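Local coordinates for protein yersinopine dehydrogenase (Yersinia pestis, PDB 6C4M) that catalyses the NADPH-dependent reductive condensation of pyruvate with an aminobutanoate-histidine intermediate, the last step in making the metallophore yersinopine, at residues 135-140 and 146-151; 106-111 and 124-129; 213-218 and 225-230. One frame throughout, in Å; residues are numbered along the deposited sequence.

Contact 1: residues 135-140 and 146-151; sequences VILLSS and LMVQNL. With NAP (NADP nicotinamide-adenine-dinucleotide phosphate), chain B.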
loop_
_atom_site.group_PDB
_atom_site.type_symbol
_atom_site.label_atom_id
_atom_site.label_comp_id
_atom_site.label_asym_id
_atom_site.label_seq_id
_atom_site.Cartn_x
_atom_site.Cartn_y
_atom_site.Cartn_z
ATOM N N VAL A 135 18.784 -33.198 21.144
ATOM C CA VAL A 135 18.160 -33.084 19.844
ATOM C C VAL A 135 17.661 -31.655 19.700
ATOM O O VAL A 135 16.834 -31.205 20.499
ATOM C CB VAL A 135 17.002 -34.075 19.693
ATOM C CG1 VAL A 135 16.257 -33.797 18.420
ATOM C CG2 VAL A 135 17.543 -35.514 19.722
ATOM N N ILE A 136 18.172 -30.945 18.701
ATOM C CA ILE A 136 17.856 -29.535 18.495
ATOM C C ILE A 136 16.982 -29.406 17.259
ATOM O O ILE A 136 17.306 -29.956 16.203
ATOM C CB ILE A 136 19.137 -28.694 18.362
ATOM C CG1 ILE A 136 20.016 -28.867 19.626
ATOM C CG2 ILE A 136 18.803 -27.222 18.169
ATOM C CD1 ILE A 136 21.393 -28.274 19.507
ATOM N N LEU A 137 15.896 -28.634 17.384
ATOM C CA LEU A 137 14.942 -28.387 16.301
ATOM C C LEU A 137 15.274 -26.995 15.738
ATOM O O LEU A 137 14.982 -25.957 16.349
ATOM C CB LEU A 137 13.519 -28.533 16.835
ATOM C CG LEU A 137 13.240 -29.868 17.566
ATOM C CD1 LEU A 137 11.784 -29.986 17.916
ATOM C CD2 LEU A 137 13.695 -31.106 16.812
ATOM N N LEU A 138 15.954 -26.991 14.585
ATOM C CA LEU A 138 16.575 -25.773 14.095
ATOM C C LEU A 138 15.534 -24.715 13.745
ATOM O O LEU A 138 15.757 -23.523 13.988
ATOM C CB LEU A 138 17.462 -26.088 12.888
ATOM C CG LEU A 138 18.251 -24.887 12.308
ATOM C CD1 LEU A 138 19.303 -24.387 13.274
ATOM C CD2 LEU A 138 18.929 -25.271 11.002
ATOM N N SER A 139 14.393 -25.120 13.166
ATOM C CA SER A 139 13.316 -24.181 12.821
ATOM C C SER A 139 11.988 -24.863 13.126
ATOM O O SER A 139 11.334 -25.427 12.246
ATOM C CB SER A 139 13.378 -23.728 11.373
ATOM O OG SER A 139 12.474 -22.643 11.194
ATOM N N SER A 140 11.567 -24.755 14.370
ATOM C CA SER A 140 10.477 -25.546 14.898
ATOM C C SER A 140 9.114 -25.037 14.428
ATOM O O SER A 140 8.971 -23.955 13.851
ATOM C CB SER A 140 10.539 -25.514 16.415
ATOM O OG SER A 140 10.193 -26.760 16.948
ATOM N N LEU A 146 6.835 -31.209 21.822
ATOM C CA LEU A 146 6.037 -32.242 22.453
ATOM C C LEU A 146 6.083 -33.532 21.641
ATOM O O LEU A 146 6.178 -34.623 22.204
ATOM C CB LEU A 146 4.593 -31.771 22.587
ATOM C CG LEU A 146 4.302 -30.774 23.679
ATOM C CD1 LEU A 146 2.939 -30.103 23.464
ATOM C CD2 LEU A 146 4.361 -31.445 25.036
ATOM N N MET A 147 5.977 -33.421 20.313
ATOM C CA MET A 147 6.005 -34.596 19.454
ATOM C C MET A 147 7.337 -35.329 19.582
ATOM O O MET A 147 7.379 -36.551 19.768
ATOM C CB MET A 147 5.772 -34.171 18.010
ATOM C CG MET A 147 5.214 -35.255 17.101
ATOM S SD MET A 147 5.844 -35.047 15.416
ATOM C CE MET A 147 7.473 -35.757 15.890
ATOM N N VAL A 148 8.435 -34.593 19.454
ATOM C CA VAL A 148 9.760 -35.198 19.582
ATOM C C VAL A 148 9.955 -35.819 20.963
ATOM O O VAL A 148 10.545 -36.903 21.085
ATOM C CB VAL A 148 10.836 -34.152 19.263
ATOM C CG1 VAL A 148 12.241 -34.655 19.586
ATOM C CG2 VAL A 148 10.679 -33.774 17.808
ATOM N N GLN A 149 9.503 -35.146 22.028
ATOM C CA GLN A 149 9.615 -35.743 23.361
ATOM C C GLN A 149 8.966 -37.112 23.391
ATOM O O GLN A 149 9.493 -38.075 23.979
ATOM C CB GLN A 149 8.925 -34.890 24.420
ATOM C CG GLN A 149 9.646 -33.684 24.913
ATOM C CD GLN A 149 8.839 -33.041 26.016
ATOM O OE1 GLN A 149 8.252 -32.000 25.810
ATOM N NE2 GLN A 149 8.747 -33.703 27.165
ATOM N N ASN A 150 7.756 -37.177 22.839
ATOM C CA ASN A 150 6.987 -38.411 22.889
ATOM C C ASN A 150 7.740 -39.545 22.209
ATOM O O ASN A 150 7.836 -40.655 22.744
ATOM C CB ASN A 150 5.625 -38.191 22.224
ATOM C CG ASN A 150 4.731 -39.382 22.353
ATOM O OD1 ASN A 150 4.827 -40.322 21.571
ATOM N ND2 ASN A 150 3.874 -39.368 23.359
ATOM N N LEU A 151 8.282 -39.288 21.015
ATOM C CA LEU A 151 9.023 -40.334 20.311
ATOM C C LEU A 151 10.255 -40.759 21.091
ATOM O O LEU A 151 10.570 -41.951 21.192
ATOM C CB LEU A 151 9.435 -39.848 18.923
ATOM C CG LEU A 151 8.317 -39.500 17.917
ATOM C CD1 LEU A 151 8.942 -39.053 16.594
ATOM C CD2 LEU A 151 7.396 -40.670 17.675
HETATM P PA NAP B . 15.410 -26.765 3.017
HETATM O O1A NAP B . 14.439 -26.422 4.079
HETATM O O2A NAP B . 14.902 -26.356 1.609
HETATM O O5B NAP B . 15.675 -28.385 3.091
HETATM C C5B NAP B . 16.512 -28.806 4.192
HETATM C C4B NAP B . 16.700 -30.330 4.074
HETATM O O4B NAP B . 15.276 -30.957 4.132
HETATM C C3B NAP B . 17.213 -30.667 2.945
HETATM O O3B NAP B . 18.102 -31.819 3.101
HETATM C C2B NAP B . 15.944 -31.132 2.007
HETATM O O2B NAP B . 16.394 -32.096 0.993
HETATM C C1B NAP B . 15.111 -31.701 2.802
HETATM N N9A NAP B . 13.769 -31.333 2.349
HETATM C C8A NAP B . 13.164 -30.191 1.982
HETATM N N7A NAP B . 11.916 -30.546 1.646
HETATM C C5A NAP B . 11.785 -31.899 1.816
HETATM C C6A NAP B . 10.678 -32.682 1.603
HETATM N N6A NAP B . 9.312 -32.444 1.134
HETATM N N1A NAP B . 10.753 -34.005 1.834
HETATM C C2A NAP B . 11.925 -34.564 2.290
HETATM N N3A NAP B . 13.021 -33.780 2.500
HETATM C C4A NAP B . 12.937 -32.423 2.259
HETATM O O3 NAP B . 16.815 -25.947 3.338
HETATM P PN NAP B . 17.142 -24.804 4.435
HETATM O O1N NAP B . 18.530 -25.065 4.827
HETATM O O2N NAP B . 16.960 -23.458 3.691
HETATM O O5D NAP B . 16.124 -24.759 5.757
HETATM C C5D NAP B . 16.485 -25.417 7.000
HETATM C C4D NAP B . 15.333 -25.142 7.988
HETATM O O4D NAP B . 15.219 -23.573 8.258
HETATM C C3D NAP B . 14.144 -25.499 7.548
HETATM O O3D NAP B . 13.326 -25.803 8.780
HETATM C C2D NAP B . 13.511 -24.257 6.910
HETATM O O2D NAP B . 12.175 -24.314 7.094
HETATM C C1D NAP B . 14.076 -23.137 7.804
HETATM N N1N NAP B . 14.308 -21.843 7.116
HETATM C C2N NAP B . 15.465 -21.565 6.478
HETATM C C3N NAP B . 15.629 -20.298 5.873
HETATM C C7N NAP B . 16.932 -19.941 5.127
HETATM O O7N NAP B . 17.297 -18.837 5.031
HETATM N N7N NAP B . 17.681 -21.027 4.552
HETATM C C4N NAP B . 14.629 -19.369 5.922
HETATM C C5N NAP B . 13.479 -19.654 6.553
HETATM C C6N NAP B . 13.313 -20.901 7.168
HETATM P P2B NAP B . 17.041 -31.537 -0.476
HETATM O O1X NAP B . 15.870 -31.186 -1.369
HETATM O O2X NAP B . 17.875 -30.323 -0.243
HETATM O O3X NAP B . 17.821 -32.662 -1.117
#

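Contact 2: residues 106-111 and 124-129; sequences QRLILA and IPWAAL. With NAP (NADP nicotinamide-adenine-dinucleotide phosphate), chain B.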
loop_
_atom_site.group_PDB
_atom_site.type_symbol
_atom_site.label_atom_id
_atom_site.label_comp_id
_atom_site.label_asym_id
_atom_site.label_seq_id
_atom_site.Cartn_x
_atom_site.Cartn_y
_atom_site.Cartn_z
ATOM N N GLN A 106 26.585 -37.295 19.850
ATOM C CA GLN A 106 25.923 -36.847 21.071
ATOM C C GLN A 106 24.895 -35.746 20.846
ATOM O O GLN A 106 24.095 -35.478 21.748
ATOM C CB GLN A 106 26.966 -36.391 22.083
ATOM C CG GLN A 106 27.914 -37.558 22.400
ATOM C CD GLN A 106 28.772 -37.318 23.609
ATOM O OE1 GLN A 106 28.430 -36.528 24.475
ATOM N NE2 GLN A 106 29.875 -38.053 23.697
ATOM N N ARG A 107 24.868 -35.140 19.666
ATOM C CA ARG A 107 23.904 -34.093 19.358
ATOM C C ARG A 107 23.416 -34.329 17.938
ATOM O O ARG A 107 24.222 -34.514 17.012
ATOM C CB ARG A 107 24.548 -32.708 19.531
ATOM C CG ARG A 107 23.686 -31.561 19.141
ATOM C CD ARG A 107 24.484 -30.276 19.114
ATOM N NE ARG A 107 24.984 -29.871 20.421
ATOM C CZ ARG A 107 26.265 -29.627 20.697
ATOM N NH1 ARG A 107 27.202 -29.773 19.767
ATOM N NH2 ARG A 107 26.615 -29.209 21.906
ATOM N N LEU A 108 22.094 -34.404 17.792
ATOM C CA LEU A 108 21.443 -34.346 16.498
ATOM C C LEU A 108 20.773 -32.986 16.333
ATOM O O LEU A 108 20.114 -32.485 17.256
ATOM C CB LEU A 108 20.386 -35.435 16.333
ATOM C CG LEU A 108 20.814 -36.873 16.566
ATOM C CD1 LEU A 108 19.628 -37.773 16.249
ATOM C CD2 LEU A 108 22.035 -37.215 15.723
ATOM N N ILE A 109 20.958 -32.384 15.166
ATOM C CA ILE A 109 20.275 -31.134 14.833
ATOM C C ILE A 109 19.372 -31.413 13.636
ATOM O O ILE A 109 19.846 -31.850 12.576
ATOM C CB ILE A 109 21.255 -29.984 14.552
ATOM C CG1 ILE A 109 22.216 -29.799 15.753
ATOM C CG2 ILE A 109 20.449 -28.700 14.255
ATOM C CD1 ILE A 109 23.278 -28.731 15.604
ATOM N N LEU A 110 18.063 -31.194 13.808
ATOM C CA LEU A 110 17.104 -31.389 12.714
ATOM C C LEU A 110 17.053 -30.104 11.921
ATOM O O LEU A 110 16.498 -29.105 12.370
ATOM C CB LEU A 110 15.725 -31.786 13.227
ATOM C CG LEU A 110 15.640 -33.276 13.553
ATOM C CD1 LEU A 110 14.355 -33.625 14.270
ATOM C CD2 LEU A 110 15.687 -34.059 12.283
ATOM N N ALA A 111 17.707 -30.130 10.765
ATOM C CA ALA A 111 17.703 -29.044 9.806
ATOM C C ALA A 111 16.821 -29.333 8.603
ATOM O O ALA A 111 16.975 -28.669 7.574
ATOM C CB ALA A 111 19.119 -28.742 9.320
ATOM N N ILE A 124 15.285 -43.120 12.684
ATOM C CA ILE A 124 16.571 -43.099 13.382
ATOM C C ILE A 124 16.667 -44.314 14.302
ATOM O O ILE A 124 15.768 -44.551 15.128
ATOM C CB ILE A 124 16.789 -41.799 14.175
ATOM C CG1 ILE A 124 17.060 -40.647 13.186
ATOM C CG2 ILE A 124 17.975 -41.953 15.165
ATOM C CD1 ILE A 124 16.830 -39.345 13.736
ATOM N N PRO A 125 17.727 -45.084 14.215
ATOM C CA PRO A 125 17.908 -46.255 15.103
ATOM C C PRO A 125 18.505 -45.818 16.437
ATOM O O PRO A 125 19.713 -45.841 16.680
ATOM C CB PRO A 125 18.851 -47.146 14.294
ATOM C CG PRO A 125 19.723 -46.150 13.591
ATOM C CD PRO A 125 18.823 -44.972 13.241
ATOM N N TRP A 126 17.596 -45.383 17.312
ATOM C CA TRP A 126 17.977 -44.750 18.563
ATOM C C TRP A 126 18.878 -45.648 19.386
ATOM O O TRP A 126 19.791 -45.167 20.070
ATOM C CB TRP A 126 16.706 -44.387 19.340
ATOM C CG TRP A 126 15.823 -43.425 18.583
ATOM C CD1 TRP A 126 14.623 -43.681 18.004
ATOM C CD2 TRP A 126 16.095 -42.045 18.344
ATOM N NE1 TRP A 126 14.126 -42.552 17.426
ATOM C CE2 TRP A 126 15.017 -41.530 17.612
ATOM C CE3 TRP A 126 17.159 -41.197 18.681
ATOM C CZ2 TRP A 126 14.963 -40.206 17.206
ATOM C CZ3 TRP A 126 17.108 -39.882 18.265
ATOM C CH2 TRP A 126 16.014 -39.403 17.537
ATOM N N ALA A 127 18.638 -46.971 19.328
ATOM C CA ALA A 127 19.429 -47.903 20.115
ATOM C C ALA A 127 20.893 -47.820 19.741
ATOM O O ALA A 127 21.762 -48.094 20.573
ATOM C CB ALA A 127 18.925 -49.346 19.922
ATOM N N ALA A 128 21.188 -47.413 18.508
ATOM C CA ALA A 128 22.561 -47.345 18.028
ATOM C C ALA A 128 23.203 -45.993 18.269
ATOM O O ALA A 128 24.242 -45.703 17.666
ATOM C CB ALA A 128 22.606 -47.678 16.539
ATOM N N LEU A 129 22.593 -45.153 19.111
ATOM C CA LEU A 129 23.143 -43.855 19.511
ATOM C C LEU A 129 23.225 -43.868 21.034
ATOM O O LEU A 129 22.433 -43.206 21.712
ATOM C CB LEU A 129 22.276 -42.701 18.981
ATOM C CG LEU A 129 22.220 -42.596 17.455
ATOM C CD1 LEU A 129 21.131 -41.658 16.979
ATOM C CD2 LEU A 129 23.576 -42.145 16.935
HETATM P PA NAP B . 15.410 -26.765 3.017
HETATM O O1A NAP B . 14.439 -26.422 4.079
HETATM O O2A NAP B . 14.902 -26.356 1.609
HETATM O O5B NAP B . 15.675 -28.385 3.091
HETATM C C5B NAP B . 16.512 -28.806 4.192
HETATM C C4B NAP B . 16.700 -30.330 4.074
HETATM O O4B NAP B . 15.276 -30.957 4.132
HETATM C C3B NAP B . 17.213 -30.667 2.945
HETATM O O3B NAP B . 18.102 -31.819 3.101
HETATM C C2B NAP B . 15.944 -31.132 2.007
HETATM O O2B NAP B . 16.394 -32.096 0.993
HETATM C C1B NAP B . 15.111 -31.701 2.802
HETATM N N9A NAP B . 13.769 -31.333 2.349
HETATM C C8A NAP B . 13.164 -30.191 1.982
HETATM N N7A NAP B . 11.916 -30.546 1.646
HETATM C C5A NAP B . 11.785 -31.899 1.816
HETATM C C6A NAP B . 10.678 -32.682 1.603
HETATM N N6A NAP B . 9.312 -32.444 1.134
HETATM N N1A NAP B . 10.753 -34.005 1.834
HETATM C C2A NAP B . 11.925 -34.564 2.290
HETATM N N3A NAP B . 13.021 -33.780 2.500
HETATM C C4A NAP B . 12.937 -32.423 2.259
HETATM O O3 NAP B . 16.815 -25.947 3.338
HETATM P PN NAP B . 17.142 -24.804 4.435
HETATM O O1N NAP B . 18.530 -25.065 4.827
HETATM O O2N NAP B . 16.960 -23.458 3.691
HETATM O O5D NAP B . 16.124 -24.759 5.757
HETATM C C5D NAP B . 16.485 -25.417 7.000
HETATM C C4D NAP B . 15.333 -25.142 7.988
HETATM O O4D NAP B . 15.219 -23.573 8.258
HETATM C C3D NAP B . 14.144 -25.499 7.548
HETATM O O3D NAP B . 13.326 -25.803 8.780
HETATM C C2D NAP B . 13.511 -24.257 6.910
HETATM O O2D NAP B . 12.175 -24.314 7.094
HETATM C C1D NAP B . 14.076 -23.137 7.804
HETATM N N1N NAP B . 14.308 -21.843 7.116
HETATM C C2N NAP B . 15.465 -21.565 6.478
HETATM C C3N NAP B . 15.629 -20.298 5.873
HETATM C C7N NAP B . 16.932 -19.941 5.127
HETATM O O7N NAP B . 17.297 -18.837 5.031
HETATM N N7N NAP B . 17.681 -21.027 4.552
HETATM C C4N NAP B . 14.629 -19.369 5.922
HETATM C C5N NAP B . 13.479 -19.654 6.553
HETATM C C6N NAP B . 13.313 -20.901 7.168
HETATM P P2B NAP B . 17.041 -31.537 -0.476
HETATM O O1X NAP B . 15.870 -31.186 -1.369
HETATM O O2X NAP B . 17.875 -30.323 -0.243
HETATM O O3X NAP B . 17.821 -32.662 -1.117
#

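Contact 3: residues 213-218 and 225-230; sequences IYLANQ and AEMSWL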
loop_
_atom_site.group_PDB
_atom_site.type_symbol
_atom_site.label_atom_id
_atom_site.label_comp_id
_atom_site.label_asym_id
_atom_site.label_seq_id
_atom_site.Cartn_x
_atom_site.Cartn_y
_atom_site.Cartn_z
ATOM N N ILE A 213 16.215 -14.958 18.639
ATOM C CA ILE A 213 15.612 -16.272 18.532
ATOM C C ILE A 213 15.091 -16.633 19.908
ATOM O O ILE A 213 15.742 -16.358 20.924
ATOM C CB ILE A 213 16.632 -17.324 18.053
ATOM C CG1 ILE A 213 17.162 -16.995 16.651
ATOM C CG2 ILE A 213 16.029 -18.683 18.079
ATOM C CD1 ILE A 213 16.097 -16.963 15.559
ATOM N N TYR A 214 13.926 -17.248 19.947
ATOM C CA TYR A 214 13.349 -17.753 21.179
ATOM C C TYR A 214 13.644 -19.242 21.251
ATOM O O TYR A 214 13.517 -19.944 20.249
ATOM C CB TYR A 214 11.840 -17.511 21.220
ATOM C CG TYR A 214 11.457 -16.061 21.254
ATOM C CD1 TYR A 214 11.322 -15.334 20.081
ATOM C CD2 TYR A 214 11.237 -15.406 22.460
ATOM C CE1 TYR A 214 10.982 -13.992 20.108
ATOM C CE2 TYR A 214 10.896 -14.056 22.493
ATOM C CZ TYR A 214 10.751 -13.372 21.308
ATOM O OH TYR A 214 10.432 -12.047 21.329
ATOM N N LEU A 215 14.069 -19.732 22.414
ATOM C CA LEU A 215 14.260 -21.165 22.509
ATOM C C LEU A 215 13.900 -21.662 23.899
ATOM O O LEU A 215 13.702 -20.882 24.834
ATOM C CB LEU A 215 15.680 -21.546 22.099
ATOM C CG LEU A 215 16.874 -20.975 22.864
ATOM C CD1 LEU A 215 16.909 -21.495 24.216
ATOM C CD2 LEU A 215 18.171 -21.354 22.158
ATOM N N ALA A 216 13.825 -22.990 24.018
ATOM C CA ALA A 216 13.495 -23.655 25.274
ATOM C C ALA A 216 13.816 -25.136 25.124
ATOM O O ALA A 216 13.878 -25.660 24.011
ATOM C CB ALA A 216 12.012 -23.471 25.632
ATOM N N ASN A 217 14.056 -25.798 26.258
ATOM C CA ASN A 217 14.036 -27.248 26.333
ATOM C C ASN A 217 12.802 -27.674 27.107
ATOM O O ASN A 217 12.040 -26.849 27.606
ATOM C CB ASN A 217 15.310 -27.784 26.979
ATOM C CG ASN A 217 15.492 -27.296 28.397
ATOM O OD1 ASN A 217 14.534 -27.200 29.166
ATOM N ND2 ASN A 217 16.728 -27.003 28.755
ATOM N N GLN A 218 12.576 -28.973 27.154
ATOM C CA GLN A 218 11.333 -29.447 27.727
ATOM C C GLN A 218 11.206 -29.107 29.202
ATOM O O GLN A 218 10.090 -29.118 29.726
ATOM C CB GLN A 218 11.197 -30.959 27.522
ATOM C CG GLN A 218 12.191 -31.865 28.287
ATOM C CD GLN A 218 13.413 -32.238 27.454
ATOM O OE1 GLN A 218 14.050 -31.389 26.839
ATOM N NE2 GLN A 218 13.720 -33.526 27.407
ATOM N N ALA A 225 23.911 -26.473 29.910
ATOM C CA ALA A 225 25.094 -26.405 29.052
ATOM C C ALA A 225 24.740 -26.305 27.561
ATOM O O ALA A 225 25.408 -25.580 26.817
ATOM C CB ALA A 225 25.997 -27.612 29.304
ATOM N N GLU A 226 23.721 -27.045 27.089
ATOM C CA GLU A 226 23.373 -26.966 25.669
ATOM C C GLU A 226 22.842 -25.591 25.317
ATOM O O GLU A 226 23.205 -25.024 24.280
ATOM C CB GLU A 226 22.323 -28.016 25.283
ATOM C CG GLU A 226 22.875 -29.375 24.879
ATOM C CD GLU A 226 23.731 -29.306 23.631
ATOM O OE1 GLU A 226 24.946 -29.061 23.769
ATOM O OE2 GLU A 226 23.199 -29.489 22.515
ATOM N N MET A 227 21.937 -25.062 26.149
ATOM C CA MET A 227 21.443 -23.695 25.960
ATOM C C MET A 227 22.584 -22.692 25.938
ATOM O O MET A 227 22.598 -21.777 25.102
ATOM C CB MET A 227 20.468 -23.330 27.077
ATOM C CG MET A 227 19.266 -24.252 27.132
ATOM S SD MET A 227 17.837 -23.487 26.440
ATOM C CE MET A 227 16.646 -24.012 27.681
ATOM N N SER A 228 23.548 -22.848 26.855
ATOM C CA SER A 228 24.693 -21.943 26.887
ATOM C C SER A 228 25.497 -22.082 25.613
ATOM O O SER A 228 25.992 -21.095 25.061
ATOM C CB SER A 228 25.580 -22.236 28.103
ATOM O OG SER A 228 24.858 -22.048 29.304
ATOM N N TRP A 229 25.635 -23.314 25.135
ATOM C CA TRP A 229 26.393 -23.552 23.917
ATOM C C TRP A 229 25.708 -22.889 22.732
ATOM O O TRP A 229 26.349 -22.165 21.960
ATOM C CB TRP A 229 26.553 -25.057 23.676
ATOM C CG TRP A 229 27.114 -25.357 22.330
ATOM C CD1 TRP A 229 28.405 -25.238 21.935
ATOM C CD2 TRP A 229 26.393 -25.833 21.201
ATOM N NE1 TRP A 229 28.536 -25.593 20.616
ATOM C CE2 TRP A 229 27.310 -25.970 20.142
ATOM C CE3 TRP A 229 25.058 -26.149 20.978
ATOM C CZ2 TRP A 229 26.934 -26.409 18.882
ATOM C CZ3 TRP A 229 24.685 -26.585 19.735
ATOM C CH2 TRP A 229 25.621 -26.714 18.697
ATOM N N LEU A 230 24.393 -23.111 22.584
ATOM C CA LEU A 230 23.634 -22.460 21.520
ATOM C C LEU A 230 23.770 -20.951 21.586
ATOM O O LEU A 230 23.972 -20.294 20.561
ATOM C CB LEU A 230 22.152 -22.841 21.590
ATOM C CG LEU A 230 21.769 -24.120 20.871
ATOM C CD1 LEU A 230 20.332 -24.480 21.184
ATOM C CD2 LEU A 230 21.925 -23.980 19.361
#

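Contact 1: residues 135-140 and 146-151
Of residues 146-151, Val148 alone meets the strand segment 135-140, and it does so with both methyls. Its CG2 lies beside the forked end of Leu137, 3.9 Å from CD1 and 4.1 Å from CD2, so that a single methyl faces both branches of the leucine. The two side chains do not meet head on; they lie alongside one another, pointing opposite ways. The other methyl, CG1, stands 4.3 Å from Val135 CG1, a looser touch two residues back along the strand. Val148 can serve both partners because its CG1 is anti to the backbone N (chi1 171°), which leaves CG2 on the backbone-N side of CB.

Around these methyls, Leu121 and Tyr117 of helix 117-121 pack on Val148 and Leu137 respectively, and Val162 of strand 161-165 also touches Val148. The strand itself is held from both sides by backbone hydrogen bonds, Val135 and Leu137 pairing with strand 161-165 and Ile136 with strand 107-110. These are the elements of a parallel beta-alpha-beta unit, strand 134-137, helix 144-154 and strand 161-165, within the Rossmann-type nucleotide-binding part of the enzyme. Just past the strand end the chain reaches NADP: the CB methylene of Ser139 makes a van der Waals approach, 3.3 Å from O3D of the ribose next to the nicotinamide. The polar feature beyond the packing is Ser140 OG, hydrogen-bonded to Ser164 OG. Between helix and strand only methyl groups meet, so this interface is held by apolar packing alone.

Contact 2: residues 106-111 and 124-129
The indole of Trp126 has the CG2 methyl of its near neighbour Ile124 on one face, 3.6 Å above the plane and over the ring centre, a CH-pi contact within the loop. Leu108 comes to the six-membered part of the ring obliquely, its CD1 3.9 Å from CZ3 and 4.2 Å from CH2. The indole NE1 points elsewhere, to a weak hydrogen bond with the carbonyl oxygen of Leu121.

That same Leu108 methyl is the hub of the contact. Ile124 CD1 approaches it tip to tip at 4.1 Å, and Leu129 CD1 closes in at 4.2 Å, so three loop side chains converge on one branch of a strand leucine. Ile124 can play two parts because its branches diverge: CG2, anti to the backbone N, lies over the indole, while CG1 carries CD1 towards Leu108. The loop folds back on itself through an inverse gamma turn centred on Pro125 and a short 3-10 segment at 126-127, which brings Leu129 round to the same methyl.

Leu108 sits on strand 107-110, between the parallel strands 25-28 and 134-137 of the Rossmann-type sheet. Leu26 packs beside it and Leu28 touches Ile124, while helix 117-121 leads into the loop and covers Leu110; after laying its side chains against Leu108, the loop runs on to strand 134-137.

Contact 3: residues 213-218 and 225-230
Strand 213-217 and helix 225-230 run nearly antiparallel, their axes 9.8 Å apart at closest and 160° between their directions, with Ala216 and Met227 the nearest pair of CA atoms. Together with strand 240-243, which follows the helix, they make a beta-alpha-beta unit, strand 240-243 lying parallel to strand 203-217 in the large mixed sheet.

Met227 is the chief contributor from the helix. Its CG is anti to the carbonyl carbon (chi1 -60°), and as modelled the chain then bends at both chi2 and chi3 and so places the thioether between Leu215 and Asn217. The sulfur passes alongside Leu215, with SD 3.1 Å from CD1; so close an approach is doubtful, and the end of Met227 is probably less exactly placed than the distance suggests. Both leucine branches are used, since CD2 turns to Leu230 CD1 one helical turn further on, at 3.9 Å, the two side chains lying at a slant to one another. Leu165 of strand 161-165 packs against Leu215 as well.

Glu226, beside Met227 on the helix, directs its carboxylate away from strand 213-217, to His20 and Ser134 among others, so Met227 and Leu230 make the helix side of the contact apolar, and Asn217 is the polar side chain on the strand side. The side chains of Asn217 and Met227 cross at about a right angle, with the methionine CE against the amide. The backbone N of Asn217 is buried here without a polar partner. Its side chain, by contrast, is fixed by bonds beyond the contact: ND2 donates to a carboxylate oxygen of Glu161, and OD1 accepts from the backbone N of Asn221 in the connecting loop.

Contacts 1 and 2 meet in neighbouring parallel strands: Ile136 O lies 2.8 Å from Leu110 N and Ile136 N 2.9 Å from Leu108 O, probable hydrogen bonds, and Leu137 CD2 packs on Leu110 CD1. Both reach NADP through the residues just past their strands, contact 2 with Ala111 O, 3.3 Å from C5D. Contact 3 stays clear of the cofactor, the side chain of Leu230 being about 13 Å from it. It is tied to contact 2 by the salt bridge from Arg107 NH2 to Glu226 OE1, short as modelled, and by a cation-pi contact of Arg107 with Trp229. Ile136 CD1 of contact 1 packs on that indole too, 3.7 Å from Trp229 CZ3.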